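Local structure of beta-lactamase (Klebsiella pneumoniae, 6M5Q) at residues A[123-128]-A[156-161]; A[70-75]-A[319-324]; A[117-122]-A[276-281]. The protein probably hydrolyses beta-lactam antibiotics to substituted beta-amino acids, as expected of a class C beta-lactamase. The protein carries 1 engineered substitution. All coordinates share one frame; numbering follows the deposited sequence.

Interaction 1: residues A[123-128]-A[156-161]; sequences LQLFMP and FSNIGT. Engineered in segment 156-161: Phe156 (natural residue Tyr). With IM2 ((5R)-5-[(1S,2R)-1-formyl-2-hydroxypropyl]-3-[(2-{[(E)-iminomethyl]amino}ethyl)sulfanyl]-4,5-dihydro-1H-pyrrole-2-carbox ylic acid), chain B.
The Tyr-X-Asn motif of the class C active site is carried by Phe156, Ser157 and Asn158, with the engineered Phe156 replacing the natural tyrosine, and the loop 123-128 packs against it. Two bonds from this motif to loop carbonyls fix the register. Asn158 N donates to Leu125 O (2.7 Å), lying in the carbonyl plane on a lone pair. Ser157 OG reaches Gln124 O at 2.7 Å but arrives 39° out of that carbonyl's plane. The same hydroxyl oxygen accepts from Gly160 N in a nearly straight N-cap bond (174° at the hydrogen), so one side chain both starts helix 158-171 and ties it to the loop. With OG anti to the backbone N, Ser157 can serve both partners. Leu125 CA adds a C-H contact to Phe156 O at 3.3 Å.

Beyond the cap, Ile159 points into the loop: its CD1 lies 3.8 Å from Gln124 CG, CG2 meets Leu123 CD1, and CG1 rests against the backbone of Met127. The amide of Asn158 stands almost upright to the neighbouring Phe126 ring, the planes 83° apart. Asn158 ND2 donates to O62 of the acylating IM2 (2.9 Å, nearly straight) and also to a water that accepts from Met127 N as well, while OD1 accepts from Lys74 NZ. Both ends of the amide are therefore engaged, which sets its rotation. Phe156 lays one ring face on the ligand's thioether arm, with IM2 C22 over the ring centre, 3.5 Å above its plane. A capped helix start bonded to loop carbonyls, with an asparagine turned to the bound acyl group, is consistent with the Tyr-X-Asn element of the class C catalytic site.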
loop_
_atom_site.group_PDB
_atom_site.type_symbol
_atom_site.label_atom_id
_atom_site.label_comp_id
_atom_site.label_asym_id
_atom_site.label_seq_id
_atom_site.Cartn_x
_atom_site.Cartn_y
_atom_site.Cartn_z
ATOM N N LEU A 123 -7.269 -3.055 -17.253
ATOM C CA LEU A 123 -6.952 -4.427 -16.891
ATOM C C LEU A 123 -7.746 -4.844 -15.658
ATOM O O LEU A 123 -7.985 -4.049 -14.746
ATOM C CB LEU A 123 -5.462 -4.565 -16.585
ATOM C CG LEU A 123 -4.544 -4.641 -17.816
ATOM C CD1 LEU A 123 -3.097 -4.338 -17.415
ATOM C CD2 LEU A 123 -4.651 -6.016 -18.424
ATOM N N GLN A 124 -8.137 -6.120 -15.626
ATOM C CA GLN A 124 -8.978 -6.669 -14.570
ATOM C C GLN A 124 -8.198 -6.789 -13.264
ATOM O O GLN A 124 -6.968 -6.661 -13.224
ATOM C CB GLN A 124 -9.533 -8.039 -14.996
ATOM C CG GLN A 124 -8.476 -9.140 -15.081
ATOM C CD GLN A 124 -8.871 -10.316 -15.965
ATOM O OE1 GLN A 124 -9.528 -10.155 -17.008
ATOM N NE2 GLN A 124 -8.450 -11.504 -15.562
ATOM N N LEU A 125 -8.922 -7.091 -12.187
ATOM C CA LEU A 125 -8.307 -7.134 -10.860
ATOM C C LEU A 125 -7.291 -8.257 -10.745
ATOM O O LEU A 125 -6.144 -8.030 -10.328
ATOM C CB LEU A 125 -9.395 -7.259 -9.780
ATOM C CG LEU A 125 -8.881 -7.387 -8.342
ATOM C CD1 LEU A 125 -7.939 -6.234 -7.964
ATOM C CD2 LEU A 125 -10.091 -7.417 -7.394
ATOM N N PHE A 126 -7.680 -9.478 -11.092
ATOM C CA PHE A 126 -6.882 -10.653 -10.763
ATOM C C PHE A 126 -6.166 -11.222 -11.974
ATOM O O PHE A 126 -6.752 -11.379 -13.056
ATOM C CB PHE A 126 -7.739 -11.749 -10.120
ATOM C CG PHE A 126 -8.227 -11.398 -8.744
ATOM C CD1 PHE A 126 -7.342 -11.259 -7.693
ATOM C CD2 PHE A 126 -9.567 -11.188 -8.511
ATOM C CE1 PHE A 126 -7.786 -10.932 -6.427
ATOM C CE2 PHE A 126 -10.037 -10.853 -7.240
ATOM C CZ PHE A 126 -9.127 -10.715 -6.190
ATOM N N MET A 127 -4.900 -11.564 -11.765
ATOM C CA MET A 127 -4.163 -12.317 -12.760
ATOM C C MET A 127 -4.857 -13.657 -12.993
ATOM O O MET A 127 -5.215 -14.342 -12.026
ATOM C CB MET A 127 -2.756 -12.575 -12.225
ATOM C CG MET A 127 -1.839 -13.277 -13.221
ATOM S SD MET A 127 -1.327 -12.181 -14.554
ATOM C CE MET A 127 -0.195 -11.097 -13.689
ATOM N N PRO A 128 -5.077 -14.063 -14.239
ATOM C CA PRO A 128 -5.638 -15.399 -14.485
ATOM C C PRO A 128 -4.771 -16.498 -13.874
ATOM O O PRO A 128 -3.542 -16.467 -13.965
ATOM C CB PRO A 128 -5.670 -15.485 -16.010
ATOM C CG PRO A 128 -5.787 -14.060 -16.453
ATOM C CD PRO A 128 -4.961 -13.263 -15.469
ATOM N N PHE A 156 -9.552 -1.298 -10.201
ATOM C CA PHE A 156 -8.394 -1.719 -9.427
ATOM C C PHE A 156 -7.825 -2.981 -10.048
ATOM O O PHE A 156 -8.574 -3.897 -10.396
ATOM C CB PHE A 156 -8.794 -1.978 -7.977
ATOM C CG PHE A 156 -9.209 -0.736 -7.256
ATOM C CD1 PHE A 156 -8.257 0.107 -6.715
ATOM C CD2 PHE A 156 -10.550 -0.394 -7.159
ATOM C CE1 PHE A 156 -8.630 1.278 -6.068
ATOM C CE2 PHE A 156 -10.937 0.773 -6.510
ATOM C CZ PHE A 156 -9.970 1.609 -5.964
ATOM N N SER A 157 -6.503 -3.024 -10.213
ATOM C CA SER A 157 -5.900 -4.100 -10.985
ATOM C C SER A 157 -4.589 -4.571 -10.374
ATOM O O SER A 157 -3.652 -3.778 -10.235
ATOM C CB SER A 157 -5.672 -3.665 -12.429
ATOM O OG SER A 157 -5.078 -4.729 -13.161
ATOM N N ASN A 158 -4.497 -5.870 -10.058
ATOM C CA ASN A 158 -3.193 -6.419 -9.700
ATOM C C ASN A 158 -2.297 -6.547 -10.916
ATOM O O ASN A 158 -1.076 -6.399 -10.798
ATOM C CB ASN A 158 -3.330 -7.789 -9.052
ATOM C CG ASN A 158 -4.063 -7.736 -7.719
ATOM O OD1 ASN A 158 -4.214 -6.676 -7.108
ATOM N ND2 ASN A 158 -4.472 -8.903 -7.233
ATOM N N ILE A 159 -2.871 -6.836 -12.091
ATOM C CA ILE A 159 -2.066 -6.952 -13.307
ATOM C C ILE A 159 -1.433 -5.615 -13.654
ATOM O O ILE A 159 -0.237 -5.541 -13.941
ATOM C CB ILE A 159 -2.916 -7.470 -14.480
ATOM C CG1 ILE A 159 -3.737 -8.685 -14.071
ATOM C CG2 ILE A 159 -2.019 -7.786 -15.670
ATOM C CD1 ILE A 159 -4.635 -9.174 -15.205
ATOM N N GLY A 160 -2.227 -4.546 -13.625
ATOM C CA GLY A 160 -1.685 -3.223 -13.910
ATOM C C GLY A 160 -0.567 -2.840 -12.954
ATOM O O GLY A 160 0.475 -2.344 -13.377
ATOM N N THR A 161 -0.748 -3.107 -11.654
ATOM C CA THR A 161 0.323 -2.785 -10.708
ATOM C C THR A 161 1.561 -3.622 -11.000
ATOM O O THR A 161 2.703 -3.143 -10.869
ATOM C CB THR A 161 -0.127 -3.035 -9.270
ATOM O OG1 THR A 161 -1.380 -2.394 -9.035
ATOM C CG2 THR A 161 0.910 -2.433 -8.305
HETATM C C7 IM2 B . -5.442 -5.676 -2.316
HETATM C C2 IM2 B . -8.180 -4.293 -3.501
HETATM C C6 IM2 B . -6.122 -6.811 -3.157
HETATM C C5 IM2 B . -7.043 -6.270 -4.122
HETATM C C3 IM2 B . -6.994 -3.979 -4.366
HETATM O O7 IM2 B . -5.654 -5.609 -1.143
HETATM C C61 IM2 B . -5.014 -7.599 -3.922
HETATM O O62 IM2 B . -5.635 -8.664 -4.582
HETATM C C62 IM2 B . -3.970 -8.106 -2.950
HETATM N N4 IM2 B . -6.411 -5.050 -4.862
HETATM C C31 IM2 B . -6.351 -2.616 -4.431
HETATM O O31 IM2 B . -6.447 -1.887 -3.419
HETATM O O32 IM2 B . -5.767 -2.258 -5.487
HETATM S S21 IM2 B . -9.644 -3.320 -3.944
HETATM C C22 IM2 B . -9.490 -1.506 -3.680
HETATM C C23 IM2 B . -9.167 -0.968 -2.267
HETATM N N24 IM2 B . -9.520 0.459 -2.134
HETATM C C25 IM2 B . -8.785 1.577 -1.500
HETATM N N26 IM2 B . -7.654 1.616 -0.902
HETATM C C1 IM2 B . -8.343 -5.667 -3.477
HETATM O O HOH W 1 -3.714 -11.300 -9.033
#

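Interaction 2: residues A[70-75]-A[319-324]; sequences GSLSKT and INKTGS. With IM2 ((5R)-5-[(1S,2R)-1-formyl-2-hydroxypropyl]-3-[(2-{[(E)-iminomethyl]amino}ethyl)sulfanyl]-4,5-dihydro-1H-pyrrole-2-carbox ylic acid), chain B.
Lys321 NZ is gripped by two oxygens: it donates to O31 of the IM2 carboxylate at 2.6 Å and to Thr322 O at 2.9 Å, the latter in the carbonyl plane. Its chain reaches them by leaving the strand with CG anti to the backbone N (chi1 -176°) and then bending at chi2 and chi4. On the way it runs antiparallel to the side chains of Leu72 and Thr75. The fit is tight against Leu72, whose CD2 sits only 3.4 Å from Lys321 CG, and Thr75 CG2 flanks the same methylene. The other carboxylate oxygen, IM2 O32, accepts from Lys74 NZ at 2.7 Å at the end of an extended lysine chain, so the anion is held from two segments at once.

Between these segments no hydrogen bond is formed; backbones simply come close at glycines. Gly323 CA lies 3.5 Å from Ser71 N, and Gly70 CA makes a C-H contact to Ser324 O. The bound ligand supplies the bridge: Ser71 OG is covalently joined to IM2 C7 (1.4 Å), and Ser324 N donates to the acyl oxygen O7 (2.9 Å, 155°). Ser71 N lies 3.1 Å from IM2 O7, a placing consistent with an oxyanion hole. Thr322 OG1 accepts from N26 at the far end of the ligand's arm. Within 70-75, Gly70 O receives both N and OG of Ser73, which firms the turn leading into helix 73-86. The whole is the acyl-enzyme site of a serine beta-lactamase, Ser-X-X-Lys motif facing Lys-Thr-Gly strand.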
loop_
_atom_site.group_PDB
_atom_site.type_symbol
_atom_site.label_atom_id
_atom_site.label_comp_id
_atom_site.label_asym_id
_atom_site.label_seq_id
_atom_site.Cartn_x
_atom_site.Cartn_y
_atom_site.Cartn_z
ATOM N N GLY A 70 -0.908 -7.080 1.834
ATOM C CA GLY A 70 -1.743 -7.138 0.650
ATOM C C GLY A 70 -1.512 -5.948 -0.257
ATOM O O GLY A 70 -0.366 -5.584 -0.552
ATOM N N SER A 71 -2.605 -5.311 -0.687
ATOM C CA SER A 71 -2.511 -4.226 -1.657
ATOM C C SER A 71 -1.811 -2.975 -1.142
ATOM O O SER A 71 -1.509 -2.100 -1.967
ATOM C CB SER A 71 -3.886 -3.858 -2.220
ATOM O OG SER A 71 -4.455 -4.970 -2.908
ATOM N N LEU A 72 -1.453 -2.880 0.144
ATOM C CA LEU A 72 -0.512 -1.806 0.487
ATOM C C LEU A 72 0.782 -1.961 -0.296
ATOM O O LEU A 72 1.507 -0.975 -0.494
ATOM C CB LEU A 72 -0.165 -1.799 1.977
ATOM C CG LEU A 72 -1.212 -1.410 3.012
ATOM C CD1 LEU A 72 -0.583 -1.179 4.377
ATOM C CD2 LEU A 72 -1.887 -0.218 2.566
ATOM N N SER A 73 1.087 -3.194 -0.729
ATOM C CA SER A 73 2.284 -3.458 -1.520
ATOM C C SER A 73 2.305 -2.617 -2.783
ATOM O O SER A 73 3.385 -2.307 -3.297
ATOM C CB SER A 73 2.339 -4.939 -1.911
ATOM O OG SER A 73 2.295 -5.753 -0.749
ATOM N N LYS A 74 1.135 -2.233 -3.293
ATOM C CA LYS A 74 1.080 -1.471 -4.539
ATOM C C LYS A 74 1.703 -0.090 -4.383
ATOM O O LYS A 74 2.206 0.473 -5.364
ATOM C CB LYS A 74 -0.371 -1.325 -5.006
ATOM C CG LYS A 74 -1.043 -2.671 -5.248
ATOM C CD LYS A 74 -2.441 -2.534 -5.843
ATOM C CE LYS A 74 -2.947 -3.936 -6.195
ATOM N NZ LYS A 74 -4.214 -3.892 -6.989
ATOM N N THR A 75 1.651 0.483 -3.174
ATOM C CA THR A 75 2.266 1.793 -2.961
ATOM C C THR A 75 3.784 1.734 -3.090
ATOM O O THR A 75 4.402 2.741 -3.444
ATOM C CB THR A 75 1.849 2.420 -1.628
ATOM O OG1 THR A 75 2.474 1.722 -0.543
ATOM C CG2 THR A 75 0.316 2.436 -1.468
ATOM N N ILE A 319 -4.619 11.015 3.043
ATOM C CA ILE A 319 -4.044 10.069 2.081
ATOM C C ILE A 319 -4.123 8.686 2.696
ATOM O O ILE A 319 -3.780 8.515 3.867
ATOM C CB ILE A 319 -2.591 10.440 1.742
ATOM C CG1 ILE A 319 -2.536 11.872 1.200
ATOM C CG2 ILE A 319 -2.039 9.456 0.716
ATOM C CD1 ILE A 319 -1.129 12.365 0.913
ATOM N N ASN A 320 -4.570 7.686 1.933
ATOM C CA ASN A 320 -4.781 6.387 2.569
ATOM C C ASN A 320 -4.680 5.253 1.559
ATOM O O ASN A 320 -4.705 5.453 0.338
ATOM C CB ASN A 320 -6.094 6.345 3.409
ATOM C CG ASN A 320 -7.383 6.351 2.569
ATOM O OD1 ASN A 320 -7.387 6.582 1.327
ATOM N ND2 ASN A 320 -8.482 6.115 3.235
ATOM N N LYS A 321 -4.554 4.050 2.109
ATOM C CA LYS A 321 -4.548 2.839 1.298
ATOM C C LYS A 321 -4.948 1.671 2.187
ATOM O O LYS A 321 -4.425 1.527 3.292
ATOM C CB LYS A 321 -3.150 2.599 0.721
ATOM C CG LYS A 321 -3.065 1.405 -0.235
ATOM C CD LYS A 321 -3.583 1.803 -1.576
ATOM C CE LYS A 321 -3.862 0.573 -2.424
ATOM N NZ LYS A 321 -5.167 -0.013 -2.088
ATOM N N THR A 322 -5.863 0.834 1.697
ATOM C CA THR A 322 -6.202 -0.433 2.332
ATOM C C THR A 322 -5.466 -1.560 1.623
ATOM O O THR A 322 -5.087 -1.451 0.459
ATOM C CB THR A 322 -7.708 -0.719 2.241
ATOM O OG1 THR A 322 -8.079 -0.839 0.868
ATOM C CG2 THR A 322 -8.519 0.393 2.872
ATOM N N GLY A 323 -5.272 -2.646 2.334
ATOM C CA GLY A 323 -4.746 -3.845 1.701
ATOM C C GLY A 323 -5.194 -5.070 2.452
ATOM O O GLY A 323 -5.333 -5.055 3.678
ATOM N N SER A 324 -5.385 -6.157 1.712
ATOM C CA SER A 324 -5.814 -7.397 2.338
ATOM C C SER A 324 -5.222 -8.587 1.609
ATOM O O SER A 324 -4.908 -8.513 0.422
ATOM C CB SER A 324 -7.343 -7.547 2.312
ATOM O OG SER A 324 -7.996 -6.375 2.811
HETATM C C7 IM2 B . -5.442 -5.676 -2.316
HETATM C C2 IM2 B . -8.180 -4.293 -3.501
HETATM C C6 IM2 B . -6.122 -6.811 -3.157
HETATM C C5 IM2 B . -7.043 -6.270 -4.122
HETATM C C3 IM2 B . -6.994 -3.979 -4.366
HETATM O O7 IM2 B . -5.654 -5.609 -1.143
HETATM C C61 IM2 B . -5.014 -7.599 -3.922
HETATM O O62 IM2 B . -5.635 -8.664 -4.582
HETATM C C62 IM2 B . -3.970 -8.106 -2.950
HETATM N N4 IM2 B . -6.411 -5.050 -4.862
HETATM C C31 IM2 B . -6.351 -2.616 -4.431
HETATM O O31 IM2 B . -6.447 -1.887 -3.419
HETATM O O32 IM2 B . -5.767 -2.258 -5.487
HETATM S S21 IM2 B . -9.644 -3.320 -3.944
HETATM C C22 IM2 B . -9.490 -1.506 -3.680
HETATM C C23 IM2 B . -9.167 -0.968 -2.267
HETATM N N24 IM2 B . -9.520 0.459 -2.134
HETATM C C25 IM2 B . -8.785 1.577 -1.500
HETATM N N26 IM2 B . -7.654 1.616 -0.902
HETATM C C1 IM2 B . -8.343 -5.667 -3.477
#

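Interaction 3: residues A[117-122]-A[276-281]; sequences GTHTSG and DLMWEQ. With IM2 ((5R)-5-[(1S,2R)-1-formyl-2-hydroxypropyl]-3-[(2-{[(E)-iminomethyl]amino}ethyl)sulfanyl]-4,5-dihydro-1H-pyrrole-2-carbox ylic acid), chain B.
The imidazole of His119 meets the sulfur end of Met278 obliquely, SD lying 3.8 Å from the ring centroid and 45° off its normal. The side chains cross at about a right angle. His119 NE2 is the ring atom nearest Met278 SD, at 3.2 Å, and Met278 CE is 3.5 Å from His119 CE1. A bend at chi2 turns the methionine chain so that its sulfur and methyl face the ring. The ring of Phe156 meets the imidazole too, with planes about 55° apart, while the side chain of Lys74 touches both His119 and Met278.

Gly117 O holds the second half of the contact. Met278 N gives Gly117 O a weak hydrogen bond, 3.1 Å long and bent to 135°, and Leu277 CA adds a C-H contact to the same oxygen. Leu277 CD1 lies 3.6 Å from Gly117 O, whereas Thr118 CG2 packs on Asp276 O. At the start of strand 280-283, Glu280 extends toward the ligand and places OE2 3.0 Å from IM2 C25; its long, weak ion pair is with Arg154. Loop 117-122, which follows helix 113-117, is thus joined to the turn entering strand 280-283, forming a wall beside the class C beta-lactamase active site.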
loop_
_atom_site.group_PDB
_atom_site.type_symbol
_atom_site.label_atom_id
_atom_site.label_comp_id
_atom_site.label_asym_id
_atom_site.label_seq_id
_atom_site.Cartn_x
_atom_site.Cartn_y
_atom_site.Cartn_z
ATOM N N GLY A 117 -0.347 2.908 -13.318
ATOM C CA GLY A 117 -0.077 3.473 -12.002
ATOM C C GLY A 117 -1.268 4.076 -11.289
ATOM O O GLY A 117 -1.138 4.464 -10.114
ATOM N N THR A 118 -2.412 4.181 -11.972
ATOM C CA THR A 118 -3.612 4.828 -11.443
ATOM C C THR A 118 -4.855 3.968 -11.597
ATOM O O THR A 118 -5.970 4.464 -11.443
ATOM C CB THR A 118 -3.844 6.190 -12.128
ATOM O OG1 THR A 118 -3.939 5.976 -13.543
ATOM C CG2 THR A 118 -2.708 7.161 -11.836
ATOM N N HIS A 119 -4.698 2.706 -11.976
ATOM C CA HIS A 119 -5.830 1.798 -12.144
ATOM C C HIS A 119 -6.755 2.228 -13.273
ATOM O O HIS A 119 -7.952 1.964 -13.227
ATOM C CB HIS A 119 -6.593 1.575 -10.830
ATOM C CG HIS A 119 -5.750 0.962 -9.755
ATOM N ND1 HIS A 119 -4.976 -0.158 -9.975
ATOM C CD2 HIS A 119 -5.549 1.318 -8.463
ATOM C CE1 HIS A 119 -4.346 -0.476 -8.853
ATOM N NE2 HIS A 119 -4.677 0.403 -7.925
ATOM N N THR A 120 -6.214 2.874 -14.307
ATOM C CA THR A 120 -7.047 3.337 -15.409
ATOM C C THR A 120 -6.693 2.665 -16.732
ATOM O O THR A 120 -7.188 3.090 -17.786
ATOM C CB THR A 120 -6.997 4.864 -15.544
ATOM O OG1 THR A 120 -5.656 5.305 -15.665
ATOM C CG2 THR A 120 -7.691 5.575 -14.342
ATOM N N SER A 121 -5.903 1.594 -16.725
ATOM C CA SER A 121 -5.695 0.886 -17.993
ATOM C C SER A 121 -6.932 0.089 -18.419
ATOM O O SER A 121 -7.126 -0.143 -19.622
ATOM C CB SER A 121 -4.495 -0.066 -17.915
ATOM O OG SER A 121 -4.796 -1.231 -17.139
ATOM N N GLY A 122 -7.765 -0.345 -17.473
ATOM C CA GLY A 122 -8.861 -1.273 -17.755
ATOM C C GLY A 122 -8.529 -2.730 -17.529
ATOM O O GLY A 122 -9.439 -3.582 -17.616
ATOM N N ASP A 276 -4.201 9.017 -6.730
ATOM C CA ASP A 276 -2.819 9.420 -6.893
ATOM C C ASP A 276 -2.064 8.264 -7.558
ATOM O O ASP A 276 -2.670 7.420 -8.223
ATOM C CB ASP A 276 -2.183 9.781 -5.541
ATOM C CG ASP A 276 -2.906 10.876 -4.767
ATOM O OD1 ASP A 276 -3.775 11.609 -5.277
ATOM O OD2 ASP A 276 -2.540 10.992 -3.572
ATOM N N LEU A 277 -0.739 8.200 -7.387
ATOM C CA LEU A 277 0.002 7.034 -7.872
ATOM C C LEU A 277 -0.150 5.937 -6.826
ATOM O O LEU A 277 0.559 5.908 -5.816
ATOM C CB LEU A 277 1.458 7.375 -8.176
ATOM C CG LEU A 277 2.074 6.523 -9.297
ATOM C CD1 LEU A 277 1.448 6.844 -10.653
ATOM C CD2 LEU A 277 3.587 6.700 -9.355
ATOM N N MET A 278 -1.145 5.067 -7.050
ATOM C CA MET A 278 -1.616 4.015 -6.134
ATOM C C MET A 278 -2.280 4.526 -4.859
ATOM O O MET A 278 -3.382 4.069 -4.528
ATOM C CB MET A 278 -0.524 2.966 -5.829
ATOM C CG MET A 278 -0.162 2.127 -7.070
ATOM S SD MET A 278 -1.571 1.112 -7.607
ATOM C CE MET A 278 -1.139 0.865 -9.328
ATOM N N TRP A 279 -1.681 5.486 -4.155
ATOM C CA TRP A 279 -2.389 6.093 -3.027
ATOM C C TRP A 279 -3.710 6.712 -3.495
ATOM O O TRP A 279 -3.853 7.128 -4.650
ATOM C CB TRP A 279 -1.541 7.219 -2.409
ATOM C CG TRP A 279 -0.260 6.769 -1.779
ATOM C CD1 TRP A 279 1.016 6.926 -2.277
ATOM C CD2 TRP A 279 -0.122 6.107 -0.519
ATOM N NE1 TRP A 279 1.938 6.409 -1.399
ATOM C CE2 TRP A 279 1.276 5.911 -0.304
ATOM C CE3 TRP A 279 -1.029 5.686 0.463
ATOM C CZ2 TRP A 279 1.772 5.280 0.830
ATOM C CZ3 TRP A 279 -0.529 5.057 1.606
ATOM C CH2 TRP A 279 0.857 4.873 1.771
ATOM N N GLU A 280 -4.662 6.807 -2.569
ATOM C CA GLU A 280 -5.938 7.487 -2.768
ATOM C C GLU A 280 -6.055 8.588 -1.729
ATOM O O GLU A 280 -5.541 8.443 -0.614
ATOM C CB GLU A 280 -7.128 6.514 -2.523
ATOM C CG GLU A 280 -7.120 5.294 -3.405
ATOM C CD GLU A 280 -8.368 4.451 -3.219
ATOM O OE1 GLU A 280 -9.248 4.818 -2.406
ATOM O OE2 GLU A 280 -8.458 3.408 -3.885
ATOM N N GLN A 281 -6.735 9.689 -2.074
ATOM C CA GLN A 281 -6.852 10.789 -1.124
ATOM C C GLN A 281 -8.212 11.463 -1.224
ATOM O O GLN A 281 -8.906 11.382 -2.247
ATOM C CB GLN A 281 -5.732 11.814 -1.244
ATOM C CG GLN A 281 -5.818 12.630 -2.511
ATOM C CD GLN A 281 -4.588 13.541 -2.690
ATOM O OE1 GLN A 281 -3.461 13.184 -2.356
ATOM N NE2 GLN A 281 -4.808 14.734 -3.271
HETATM C C7 IM2 B . -5.442 -5.676 -2.316
HETATM C C2 IM2 B . -8.180 -4.293 -3.501
HETATM C C6 IM2 B . -6.122 -6.811 -3.157
HETATM C C5 IM2 B . -7.043 -6.270 -4.122
HETATM C C3 IM2 B . -6.994 -3.979 -4.366
HETATM O O7 IM2 B . -5.654 -5.609 -1.143
HETATM C C61 IM2 B . -5.014 -7.599 -3.922
HETATM O O62 IM2 B . -5.635 -8.664 -4.582
HETATM C C62 IM2 B . -3.970 -8.106 -2.950
HETATM N N4 IM2 B . -6.411 -5.050 -4.862
HETATM C C31 IM2 B . -6.351 -2.616 -4.431
HETATM O O31 IM2 B . -6.447 -1.887 -3.419
HETATM O O32 IM2 B . -5.767 -2.258 -5.487
HETATM S S21 IM2 B . -9.644 -3.320 -3.944
HETATM C C22 IM2 B . -9.490 -1.506 -3.680
HETATM C C23 IM2 B . -9.167 -0.968 -2.267
HETATM N N24 IM2 B . -9.520 0.459 -2.134
HETATM C C25 IM2 B . -8.785 1.577 -1.500
HETATM N N26 IM2 B . -7.654 1.616 -0.902
HETATM C C1 IM2 B . -8.343 -5.667 -3.477
#

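From the N terminus, residues 70-75 come first and wait longest for their partner: interaction 2 closes only at 319-324, giving the widest loop. Within that span, 117-122 opens interaction 3, which closes at 276-281, and the directly following 123-128 opens interaction 1, closed soonest, at 156-161. The three loops sit one within another and none cross. Interaction 2 joins helix 73-86 to strand 317-325, interaction 3 joins the loop after helix 113-117 to the neighbouring strand 280-283, and interaction 1 joins the loop before helix 134-142 to the start of helix 158-171. All three touch IM2, and Lys74 sits where they converge, between the helical part and the sheet.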